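Local atomic coordinates of periplasmic beta-glucosidase (Pseudomonas aeruginosa, PDB entry 6R5T), a protein that probably hydrolyses terminal, non-reducing beta-D-glucosyl residues of beta-glucosides in the periplasm, releasing beta-D-glucose, as a family 3 glycoside hydrolase. Residues R105-D117 against T344-V358. The protein carries 1 engineered substitution. Numbering follows the deposited sequence.
Sequences RSARISALEASAD and TNAESRLHRQAAREV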
loop_
_atom_site.group_PDB
_atom_site.type_symbol
_atom_site.label_atom_id
_atom_site.label_comp_id
_atom_site.label_asym_id
_atom_site.label_seq_id
_atom_site.Cartn_x
_atom_site.Cartn_y
_atom_site.Cartn_z
ATOM N N ARG A 105 24.629 -4.528 23.851
ATOM C CA ARG A 105 25.645 -5.590 23.988
ATOM C C ARG A 105 25.946 -6.197 22.625
ATOM O O ARG A 105 27.098 -6.476 22.305
ATOM C CB ARG A 105 25.149 -6.608 24.997
ATOM C CG ARG A 105 26.152 -7.705 25.274
ATOM C CD ARG A 105 25.608 -8.578 26.373
ATOM N NE ARG A 105 26.550 -9.598 26.779
ATOM C CZ ARG A 105 26.231 -10.674 27.477
ATOM N NH1 ARG A 105 24.970 -10.868 27.843
ATOM N NH2 ARG A 105 27.185 -11.525 27.805
ATOM N N SER A 106 24.920 -6.428 21.820
ATOM C CA SER A 106 25.109 -7.059 20.495
ATOM C C SER A 106 25.983 -6.127 19.649
ATOM O O SER A 106 26.892 -6.623 18.966
ATOM C CB SER A 106 23.767 -7.401 19.787
ATOM O OG SER A 106 23.118 -6.235 19.339
ATOM N N ALA A 107 25.722 -4.818 19.696
ATOM C CA ALA A 107 26.456 -3.839 18.868
ATOM C C ALA A 107 27.903 -3.725 19.372
ATOM O O ALA A 107 28.835 -3.630 18.569
ATOM C CB ALA A 107 25.774 -2.495 18.931
ATOM N N ARG A 108 28.063 -3.687 20.672
ATOM C CA ARG A 108 29.420 -3.544 21.291
ATOM C C ARG A 108 30.283 -4.727 20.876
ATOM O O ARG A 108 31.443 -4.528 20.432
ATOM C CB ARG A 108 29.341 -3.451 22.812
ATOM C CG ARG A 108 30.713 -3.317 23.477
ATOM C CD ARG A 108 31.156 -1.863 23.631
ATOM N NE ARG A 108 31.407 -1.098 22.410
ATOM C CZ ARG A 108 32.493 -1.172 21.621
ATOM N NH1 ARG A 108 33.509 -1.996 21.892
ATOM N NH2 ARG A 108 32.571 -0.378 20.564
ATOM N N ILE A 109 29.782 -5.936 21.034
ATOM C CA ILE A 109 30.543 -7.141 20.667
ATOM C C ILE A 109 30.791 -7.130 19.168
ATOM O O ILE A 109 31.888 -7.533 18.703
ATOM C CB ILE A 109 29.801 -8.408 21.116
ATOM C CG1 ILE A 109 29.737 -8.473 22.642
ATOM C CG2 ILE A 109 30.380 -9.641 20.485
ATOM C CD1 ILE A 109 31.045 -8.726 23.309
ATOM N N SER A 110 29.802 -6.740 18.367
ATOM C CA SER A 110 30.002 -6.675 16.900
ATOM C C SER A 110 31.192 -5.740 16.591
ATOM O O SER A 110 32.010 -6.030 15.760
ATOM C CB SER A 110 28.757 -6.127 16.209
ATOM O OG SER A 110 27.648 -7.014 16.342
ATOM N N ALA A 111 31.207 -4.591 17.232
ATOM C CA ALA A 111 32.251 -3.563 16.993
ATOM C C ALA A 111 33.603 -4.100 17.470
ATOM O O ALA A 111 34.601 -3.932 16.755
ATOM C CB ALA A 111 31.904 -2.304 17.715
ATOM N N LEU A 112 33.614 -4.719 18.626
ATOM C CA LEU A 112 34.848 -5.347 19.206
ATOM C C LEU A 112 35.392 -6.341 18.190
ATOM O O LEU A 112 36.595 -6.306 17.827
ATOM C CB LEU A 112 34.469 -6.056 20.516
ATOM C CG LEU A 112 35.612 -6.707 21.291
ATOM C CD1 LEU A 112 35.197 -6.928 22.754
ATOM C CD2 LEU A 112 36.005 -8.023 20.648
ATOM N N GLU A 113 34.550 -7.248 17.680
ATOM C CA GLU A 113 35.011 -8.282 16.742
ATOM C C GLU A 113 35.414 -7.700 15.376
ATOM O O GLU A 113 36.377 -8.162 14.770
ATOM C CB GLU A 113 33.966 -9.371 16.537
ATOM C CG GLU A 113 33.715 -10.226 17.769
ATOM C CD GLU A 113 32.809 -11.376 17.471
ATOM O OE1 GLU A 113 32.162 -11.384 16.344
ATOM O OE2 GLU A 113 32.729 -12.292 18.322
ATOM N N ALA A 114 34.700 -6.689 14.869
ATOM C CA ALA A 114 34.997 -6.145 13.537
ATOM C C ALA A 114 36.321 -5.347 13.593
ATOM O O ALA A 114 37.176 -5.554 12.716
ATOM C CB ALA A 114 33.821 -5.308 13.066
ATOM N N SER A 115 36.466 -4.526 14.623
ATOM C CA SER A 115 37.698 -3.707 14.835
ATOM C C SER A 115 38.860 -4.670 15.139
ATOM O O SER A 115 40.001 -4.402 14.663
ATOM C CB SER A 115 37.478 -2.667 15.902
ATOM O OG SER A 115 37.205 -3.262 17.189
ATOM N N ALA A 116 38.593 -5.808 15.781
ATOM C CA ALA A 116 39.648 -6.826 16.058
ATOM C C ALA A 116 40.184 -7.392 14.756
ATOM O O ALA A 116 41.351 -7.857 14.727
ATOM C CB ALA A 116 39.129 -7.954 16.943
ATOM N N ASP A 117 39.400 -7.353 13.678
ATOM C CA ASP A 117 39.815 -7.822 12.344
ATOM C C ASP A 117 40.313 -6.655 11.478
ATOM O O ASP A 117 40.676 -6.943 10.333
ATOM C CB ASP A 117 38.690 -8.579 11.640
ATOM C CG ASP A 117 38.393 -9.935 12.276
ATOM O OD1 ASP A 117 39.301 -10.491 12.995
ATOM O OD2 ASP A 117 37.300 -10.484 12.019
ATOM N N THR A 344 41.731 -16.274 12.004
ATOM C CA THR A 344 40.658 -15.253 12.109
ATOM C C THR A 344 39.404 -15.917 12.708
ATOM O O THR A 344 38.723 -15.272 13.520
ATOM C CB THR A 344 40.402 -14.582 10.765
ATOM O OG1 THR A 344 41.520 -13.720 10.518
ATOM C CG2 THR A 344 39.140 -13.739 10.795
ATOM N N ASN A 345 39.170 -17.170 12.396
ATOM C CA ASN A 345 37.910 -17.853 12.780
ATOM C C ASN A 345 38.116 -18.744 14.001
ATOM O O ASN A 345 37.250 -19.607 14.271
ATOM C CB ASN A 345 37.370 -18.627 11.596
ATOM C CG ASN A 345 36.949 -17.717 10.476
ATOM O OD1 ASN A 345 37.448 -17.850 9.350
ATOM N ND2 ASN A 345 36.068 -16.771 10.784
ATOM N N ALA A 346 39.188 -18.541 14.765
ATOM C CA ALA A 346 39.387 -19.339 15.991
ATOM C C ALA A 346 38.173 -19.237 16.921
ATOM O O ALA A 346 37.649 -18.128 17.176
ATOM C CB ALA A 346 40.630 -18.913 16.737
ATOM N N GLU A 347 37.849 -20.345 17.573
ATOM C CA GLU A 347 36.802 -20.387 18.622
ATOM C C GLU A 347 37.056 -19.377 19.710
ATOM O O GLU A 347 36.097 -18.800 20.223
ATOM C CB GLU A 347 36.781 -21.730 19.345
ATOM C CG GLU A 347 35.829 -22.672 18.753
ATOM C CD GLU A 347 34.347 -22.265 18.795
ATOM O OE1 GLU A 347 33.765 -21.894 19.878
ATOM O OE2 GLU A 347 33.815 -22.474 17.781
ATOM N N SER A 348 38.323 -19.183 20.112
ATOM C CA SER A 348 38.614 -18.305 21.256
ATOM C C SER A 348 38.346 -16.859 20.890
ATOM O O SER A 348 38.328 -16.047 21.839
ATOM C CB SER A 348 40.054 -18.434 21.719
ATOM O OG SER A 348 40.904 -18.132 20.636
ATOM N N ARG A 349 38.111 -16.531 19.619
ATOM C CA ARG A 349 37.845 -15.122 19.229
ATOM C C ARG A 349 36.322 -14.888 19.149
ATOM O O ARG A 349 35.896 -13.736 18.887
ATOM C CB ARG A 349 38.494 -14.835 17.866
ATOM C CG ARG A 349 40.009 -15.006 17.889
ATOM C CD ARG A 349 40.639 -14.546 16.612
ATOM N NE ARG A 349 40.732 -13.099 16.565
ATOM C CZ ARG A 349 40.288 -12.294 15.581
ATOM N NH1 ARG A 349 39.622 -12.754 14.547
ATOM N NH2 ARG A 349 40.514 -10.994 15.649
ATOM N N LEU A 350 35.517 -15.937 19.337
ATOM C CA LEU A 350 34.035 -15.765 19.376
ATOM C C LEU A 350 33.563 -15.314 20.750
ATOM O O LEU A 350 34.348 -15.255 21.763
ATOM C CB LEU A 350 33.355 -17.055 18.974
ATOM C CG LEU A 350 33.597 -17.551 17.558
ATOM C CD1 LEU A 350 32.927 -18.882 17.372
ATOM C CD2 LEU A 350 33.085 -16.579 16.496
ATOM N N HIS A 351 32.299 -14.919 20.801
ATOM C CA HIS A 351 31.626 -14.433 22.011
ATOM C C HIS A 351 30.327 -15.214 22.159
ATOM O O HIS A 351 29.233 -14.583 22.126
ATOM C CB HIS A 351 31.441 -12.920 21.995
ATOM C CG HIS A 351 32.726 -12.174 22.024
ATOM N ND1 HIS A 351 33.477 -11.951 20.887
ATOM C CD2 HIS A 351 33.433 -11.688 23.071
ATOM C CE1 HIS A 351 34.616 -11.354 21.234
ATOM N NE2 HIS A 351 34.619 -11.192 22.577
ATOM N N ARG A 352 30.443 -16.533 22.347
ATOM C CA ARG A 352 29.230 -17.388 22.352
ATOM C C ARG A 352 28.360 -17.086 23.560
ATOM O O ARG A 352 27.146 -17.176 23.410
ATOM C CB ARG A 352 29.559 -18.871 22.276
ATOM C CG ARG A 352 30.189 -19.299 20.965
ATOM C CD ARG A 352 30.430 -20.769 20.968
ATOM N NE ARG A 352 31.031 -21.269 19.754
ATOM C CZ ARG A 352 30.384 -21.560 18.641
ATOM N NH1 ARG A 352 29.079 -21.382 18.587
ATOM N NH2 ARG A 352 31.003 -22.007 17.569
ATOM N N GLN A 353 28.921 -16.799 24.738
ATOM C CA GLN A 353 28.054 -16.538 25.894
ATOM C C GLN A 353 27.184 -15.308 25.586
ATOM O O GLN A 353 25.987 -15.358 25.876
ATOM C CB GLN A 353 28.840 -16.286 27.179
ATOM C CG GLN A 353 27.893 -16.015 28.339
ATOM C CD GLN A 353 28.533 -15.656 29.661
ATOM O OE1 GLN A 353 27.850 -15.549 30.689
ATOM N NE2 GLN A 353 29.835 -15.427 29.638
ATOM N N ALA A 354 27.732 -14.248 25.012
ATOM C CA ALA A 354 26.929 -13.038 24.711
ATOM C C ALA A 354 25.865 -13.411 23.672
ATOM O O ALA A 354 24.693 -12.991 23.843
ATOM C CB ALA A 354 27.770 -11.888 24.212
ATOM N N ALA A 355 26.218 -14.189 22.656
ATOM C CA ALA A 355 25.231 -14.509 21.584
ATOM C C ALA A 355 24.088 -15.316 22.183
ATOM O O ALA A 355 22.930 -15.097 21.801
ATOM C CB ALA A 355 25.867 -15.268 20.454
ATOM N N ARG A 356 24.395 -16.267 23.063
ATOM C CA ARG A 356 23.349 -17.149 23.641
ATOM C C ARG A 356 22.456 -16.305 24.550
ATOM O O ARG A 356 21.211 -16.440 24.480
ATOM C CB ARG A 356 24.026 -18.323 24.372
ATOM C CG ARG A 356 23.033 -19.359 24.887
ATOM C CD ARG A 356 23.800 -20.554 25.397
ATOM N NE ARG A 356 22.945 -21.584 25.930
ATOM C CZ ARG A 356 23.352 -22.822 26.160
ATOM N NH1 ARG A 356 24.590 -23.157 25.857
ATOM N NH2 ARG A 356 22.523 -23.717 26.667
ATOM N N GLU A 357 23.040 -15.456 25.402
ATOM C CA GLU A 357 22.235 -14.615 26.341
ATOM C C GLU A 357 21.356 -13.642 25.549
ATOM O O GLU A 357 20.196 -13.446 25.909
ATOM C CB GLU A 357 23.139 -13.909 27.334
ATOM C CG GLU A 357 23.723 -14.947 28.291
ATOM C CD GLU A 357 24.674 -14.466 29.367
ATOM O OE1 GLU A 357 25.124 -13.327 29.303
ATOM O OE2 GLU A 357 24.988 -15.296 30.264
ATOM N N VAL A 358 21.905 -13.018 24.525
ATOM C CA VAL A 358 21.126 -12.040 23.731
ATOM C C VAL A 358 20.018 -12.790 22.995
ATOM O O VAL A 358 18.864 -12.314 22.970
ATOM C CB VAL A 358 22.044 -11.258 22.775
ATOM C CG1 VAL A 358 21.240 -10.559 21.695
ATOM C CG2 VAL A 358 22.919 -10.255 23.544
HETATM O O HOH W 1 41.517 -10.938 11.161
#
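H351 and E113 meet in a nearly straight hydrogen bond, ND1 of H351 to OE2 of E113, 2.7 Å long. The carboxylate oxygen lies at the edge of the imidazole, near the ring plane, and is met on its anti side. I109 and L112 add apolar contacts to the same ring. CD1 of I109 is 3.8 Å from CD2 of H351, and CD2 of L112 is 3.7 Å from CE1 of H351. Two arginine salt bridges flank this centre. R349 reaches D117 end-on, with NH1 2.8 Å and NH2 3.0 Å from the single oxygen OD1. A bend at chi3 (78°) brings its guanidinium end round to D117. NH1 also donates to the carbonyl O of T344 in the same segment. A water joins OD1 of D117 to OG1 of T344. Near the other end, the extended chain of R105 sits among Q353, A354, E357 and V358 as a knob in a hole. Its NH1 and NH2 both bond OE1 of E357, at 2.9 Å and 3.1 Å, while CA of A354 lies over one guanidinium face.

Helix 100-116 lies within the family 3 N-terminal region, whose fold is of the TIM-barrel type. The axes of 105-116 and 352-358 run roughly antiparallel, 154° between their directions, with H351 as N-cap residue of the second helix. The contact lies away from the sugar and magnesium sites.

Farther out, T86 hydrogen-bonds through OG1 to both E113 OE2 and the backbone N of H351. OD2 of D117 takes a salt bridge from NE of R85 and a hydrogen bond with NE2 of H84. R352 and R356 of helix 352-362 form salt bridges with E544 and D551.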